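Local coordinates for nitrogenase molybdenum-iron protein alpha chain (PDB 4WES) that forms, with the beta chain, the molybdenum-iron component of nitrogenase, which reduces dinitrogen to ammonium at an iron-molybdenum-sulfur cluster, at residues I218-V228 and Y484-G495. Numbering follows the deposited sequence. Where two conformers were deposited one is given.
Sequences IGGDAWEMDRV and YDYNGPYAGFRG
Asp221, on the first turn of helix 221-232, holds the 484-491 loop through Tyr484, Tyr490 and Ala491, and Glu224 binds the backbone N of Arg494 in helix 492-507. Helix 221-232 follows strand 209-215 in the parallel sheet of an alpha/beta domain, through a type I' turn from Ile218 to Asp221; Ile218 touches the iron-molybdenum cofactor.

Asp221 OD1 accepts two backbone donors: Tyr490 N lies 2.8 Å from Asp221 OD1, nearly along the C-O axis. Ala491 N stands 2.9 Å from Asp221 OD1, above the carboxylate plane. Asp221 OD2 takes the Tyr484 hydroxyl on the syn side, OH to OD2 2.7 Å, so the buried carboxylate has three bonds. Glu224, bent at chi2 (59°), brings OE1 within 3.0 Å of Arg494 N.

In the apolar packing, Ala491 CB lies 3.7 Å from Asp221 CB, while Val228 meets the edge of Phe493.

Among the charged groups, Arg227 grips Glu224 side-on through NE and NH2, its NH2 and Arg494 N reaching OE1 from opposite faces. Arg227 NH1 makes a salt bridge with Glu319 of helix 306-334; Glu224 and Glu319 would probably offset the charges of Arg227 and Arg494. These two guanidinium groups stack with planes 2° apart, Arg227 NE lying 3.4 Å from Arg494 CZ.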
loop_
_atom_site.group_PDB
_atom_site.type_symbol
_atom_site.label_atom_id
_atom_site.label_comp_id
_atom_site.label_asym_id
_atom_site.label_seq_id
_atom_site.Cartn_x
_atom_site.Cartn_y
_atom_site.Cartn_z
ATOM N N ILE A 218 19.140 24.036 -0.041
ATOM C CA ILE A 218 18.793 22.712 0.462
ATOM C C ILE A 218 17.468 22.800 1.201
ATOM O O ILE A 218 17.291 23.631 2.084
ATOM C CB ILE A 218 19.891 22.170 1.372
ATOM C CG1 ILE A 218 21.280 22.181 0.686
ATOM C CG2 ILE A 218 19.518 20.778 1.874
ATOM C CD1 ILE A 218 21.352 21.497 -0.677
ATOM N N GLY A 219 16.520 21.960 0.808
ATOM C CA GLY A 219 15.209 21.974 1.437
ATOM C C GLY A 219 14.462 23.283 1.353
ATOM O O GLY A 219 13.556 23.501 2.146
ATOM N N GLY A 220 14.805 24.166 0.406
ATOM C CA GLY A 220 14.150 25.447 0.319
ATOM C C GLY A 220 14.732 26.566 1.153
ATOM O O GLY A 220 14.119 27.655 1.198
ATOM N N ASP A 221 15.890 26.376 1.730
ATOM C CA ASP A 221 16.512 27.412 2.566
ATOM C C ASP A 221 16.627 28.779 1.855
ATOM O O ASP A 221 16.426 29.809 2.497
ATOM C CB ASP A 221 17.926 26.992 2.975
ATOM C CG ASP A 221 18.015 26.021 4.117
ATOM O OD1 ASP A 221 16.984 25.681 4.752
ATOM O OD2 ASP A 221 19.176 25.562 4.345
ATOM N N ALA A 222 17.060 28.776 0.599
ATOM C CA ALA A 222 17.325 30.040 -0.084
ATOM C C ALA A 222 16.033 30.804 -0.325
ATOM O O ALA A 222 15.975 32.037 -0.187
ATOM C CB ALA A 222 18.034 29.822 -1.392
ATOM N N TRP A 223 14.959 30.089 -0.689
ATOM C CA TRP A 223 13.684 30.755 -0.882
ATOM C C TRP A 223 13.202 31.420 0.400
ATOM O O TRP A 223 12.580 32.491 0.364
ATOM C CB TRP A 223 12.644 29.788 -1.431
ATOM C CG TRP A 223 12.958 29.302 -2.804
ATOM C CD1 TRP A 223 13.559 30.021 -3.819
ATOM C CD2 TRP A 223 12.683 28.012 -3.349
ATOM N NE1 TRP A 223 13.641 29.263 -4.957
ATOM C CE2 TRP A 223 13.116 28.028 -4.702
ATOM C CE3 TRP A 223 12.084 26.846 -2.850
ATOM C CZ2 TRP A 223 13.025 26.936 -5.513
ATOM C CZ3 TRP A 223 11.998 25.738 -3.677
ATOM C CH2 TRP A 223 12.451 25.808 -5.005
ATOM N N GLU A 224 13.488 30.806 1.544
ATOM C CA GLU A 224 13.080 31.396 2.817
ATOM C C GLU A 224 13.906 32.645 3.146
ATOM O O GLU A 224 13.332 33.633 3.624
ATOM C CB GLU A 224 13.140 30.324 3.922
ATOM C CG GLU A 224 12.909 30.869 5.321
ATOM C CD GLU A 224 11.592 31.570 5.602
ATOM O OE1 GLU A 224 11.520 32.207 6.672
ATOM O OE2 GLU A 224 10.650 31.458 4.769
ATOM N N MET A 225 15.216 32.614 2.936
ATOM C CA MET A 225 16.074 33.797 3.062
ATOM C C MET A 225 15.534 34.915 2.191
ATOM O O MET A 225 15.419 36.085 2.593
ATOM C CB MET A 225 17.511 33.479 2.591
ATOM C CG MET A 225 18.261 32.483 3.466
ATOM S SD MET A 225 19.921 32.118 2.834
ATOM C CE MET A 225 20.221 30.563 3.650
ATOM N N ASP A 226 15.301 34.551 0.921
ATOM C CA ASP A 226 14.893 35.557 -0.064
ATOM C C ASP A 226 13.590 36.190 0.329
ATOM O O ASP A 226 13.371 37.393 0.116
ATOM C CB ASP A 226 14.774 34.950 -1.473
ATOM C CG ASP A 226 16.105 34.513 -2.034
ATOM O OD1 ASP A 226 17.155 34.756 -1.398
ATOM O OD2 ASP A 226 16.072 33.933 -3.140
ATOM N N ARG A 227 12.650 35.424 0.874
ATOM C CA ARG A 227 11.352 35.967 1.283
ATOM C C ARG A 227 11.548 37.150 2.224
ATOM O O ARG A 227 10.914 38.214 2.059
ATOM C CB ARG A 227 10.558 34.857 1.990
ATOM C CG ARG A 227 9.168 35.275 2.429
ATOM C CD ARG A 227 8.451 34.183 3.182
ATOM N NE ARG A 227 9.060 33.883 4.462
ATOM C CZ ARG A 227 8.934 34.616 5.568
ATOM N NH1 ARG A 227 8.156 35.696 5.567
ATOM N NH2 ARG A 227 9.599 34.305 6.667
ATOM N N VAL A 228 12.411 36.964 3.215
ATOM C CA VAL A 228 12.652 38.009 4.212
ATOM C C VAL A 228 13.447 39.169 3.638
ATOM O O VAL A 228 13.132 40.334 3.884
ATOM C CB VAL A 228 13.315 37.432 5.492
ATOM C CG1 VAL A 228 13.695 38.492 6.467
ATOM C CG2 VAL A 228 12.316 36.508 6.135
ATOM N N TYR A 484 18.750 17.274 6.184
ATOM C CA TYR A 484 17.642 17.750 7.015
ATOM C C TYR A 484 16.581 16.685 7.237
ATOM O O TYR A 484 15.438 16.994 7.541
ATOM C CB TYR A 484 17.008 19.022 6.477
ATOM C CG TYR A 484 17.910 20.214 6.275
ATOM C CD1 TYR A 484 19.090 20.382 6.973
ATOM C CD2 TYR A 484 17.514 21.247 5.428
ATOM C CE1 TYR A 484 19.846 21.526 6.848
ATOM C CE2 TYR A 484 18.270 22.398 5.295
ATOM C CZ TYR A 484 19.419 22.550 6.035
ATOM O OH TYR A 484 20.183 23.714 5.993
ATOM N N ASP A 485 16.957 15.402 7.114
ATOM C CA ASP A 485 15.978 14.335 7.196
ATOM C C ASP A 485 14.781 14.626 6.305
ATOM O O ASP A 485 13.643 14.320 6.602
ATOM C CB ASP A 485 15.559 14.079 8.646
ATOM C CG ASP A 485 16.662 13.395 9.426
ATOM O OD1 ASP A 485 17.295 14.068 10.283
ATOM O OD2 ASP A 485 16.921 12.181 9.189
ATOM N N TYR A 486 15.052 15.198 5.112
ATOM C CA TYR A 486 14.044 15.274 4.062
ATOM C C TYR A 486 12.959 16.304 4.421
ATOM O O TYR A 486 11.840 16.200 3.942
ATOM C CB TYR A 486 13.475 13.845 3.683
ATOM C CG TYR A 486 14.612 12.859 3.776
ATOM C CD1 TYR A 486 15.723 12.972 2.968
ATOM C CD2 TYR A 486 14.650 11.894 4.771
ATOM C CE1 TYR A 486 16.824 12.205 3.129
ATOM C CE2 TYR A 486 15.770 11.101 4.957
ATOM C CZ TYR A 486 16.864 11.278 4.162
ATOM O OH TYR A 486 17.982 10.502 4.402
ATOM N N ASN A 487 13.386 17.308 5.179
ATOM C CA ASN A 487 12.577 18.437 5.610
ATOM C C ASN A 487 13.208 19.763 5.155
ATOM O O ASN A 487 14.228 19.802 4.483
ATOM C CB ASN A 487 12.462 18.447 7.138
ATOM C CG ASN A 487 11.829 17.194 7.671
ATOM O OD1 ASN A 487 10.750 16.791 7.230
ATOM N ND2 ASN A 487 12.521 16.522 8.607
ATOM N N GLY A 488 12.581 20.858 5.537
ATOM C CA GLY A 488 13.113 22.177 5.266
ATOM C C GLY A 488 12.057 23.130 4.749
ATOM O O GLY A 488 10.984 22.698 4.335
ATOM N N PRO A 489 12.347 24.413 4.759
ATOM C CA PRO A 489 13.650 25.003 5.084
ATOM C C PRO A 489 13.984 24.881 6.562
ATOM O O PRO A 489 13.079 24.899 7.401
ATOM C CB PRO A 489 13.452 26.481 4.704
ATOM C CG PRO A 489 11.982 26.709 4.829
ATOM C CD PRO A 489 11.378 25.441 4.336
ATOM N N TYR A 490 15.283 24.810 6.859
ATOM C CA TYR A 490 15.758 24.970 8.232
ATOM C C TYR A 490 16.444 26.327 8.431
ATOM O O TYR A 490 16.623 26.720 9.570
ATOM C CB TYR A 490 16.698 23.839 8.641
ATOM C CG TYR A 490 16.002 22.529 8.959
ATOM C CD1 TYR A 490 14.597 22.363 8.976
ATOM C CD2 TYR A 490 16.771 21.405 9.312
ATOM C CE1 TYR A 490 14.013 21.163 9.308
ATOM C CE2 TYR A 490 16.159 20.191 9.675
ATOM C CZ TYR A 490 14.765 20.110 9.674
ATOM O OH TYR A 490 14.105 18.931 10.023
ATOM N N ALA A 491 16.749 27.049 7.337
ATOM C CA ALA A 491 17.236 28.430 7.442
ATOM C C ALA A 491 16.081 29.411 7.558
ATOM O O ALA A 491 14.943 29.103 7.220
ATOM C CB ALA A 491 18.088 28.753 6.203
ATOM N N GLY A 492 16.428 30.623 7.961
ATOM C CA GLY A 492 15.451 31.699 8.067
ATOM C C GLY A 492 14.508 31.532 9.251
ATOM O O GLY A 492 14.615 30.580 10.042
ATOM N N PHE A 493 13.572 32.469 9.368
ATOM C CA PHE A 493 12.685 32.471 10.506
ATOM C C PHE A 493 11.757 31.266 10.499
ATOM O O PHE A 493 11.562 30.629 11.533
ATOM C CB PHE A 493 11.869 33.760 10.527
ATOM C CG PHE A 493 12.663 34.974 10.917
ATOM C CD1 PHE A 493 13.094 35.165 12.213
ATOM C CD2 PHE A 493 12.954 35.959 9.995
ATOM C CE1 PHE A 493 13.801 36.302 12.570
ATOM C CE2 PHE A 493 13.643 37.095 10.350
ATOM C CZ PHE A 493 14.083 37.263 11.635
ATOM N N ARG A 494 11.148 30.965 9.354
ATOM C CA ARG A 494 10.299 29.769 9.283
ATOM C C ARG A 494 11.117 28.503 9.472
ATOM O O ARG A 494 10.591 27.482 9.981
ATOM C CB ARG A 494 9.538 29.683 7.973
ATOM C CG ARG A 494 8.522 30.781 7.881
ATOM C CD ARG A 494 7.740 30.701 6.608
ATOM N NE ARG A 494 6.856 31.844 6.490
ATOM C CZ ARG A 494 6.238 32.163 5.367
ATOM N NH1 ARG A 494 6.379 31.390 4.297
ATOM N NH2 ARG A 494 5.481 33.238 5.321
ATOM N N GLY A 495 12.384 28.539 9.083
ATOM C CA GLY A 495 13.263 27.404 9.295
ATOM C C GLY A 495 13.500 27.062 10.751
ATOM O O GLY A 495 13.629 25.886 11.085
#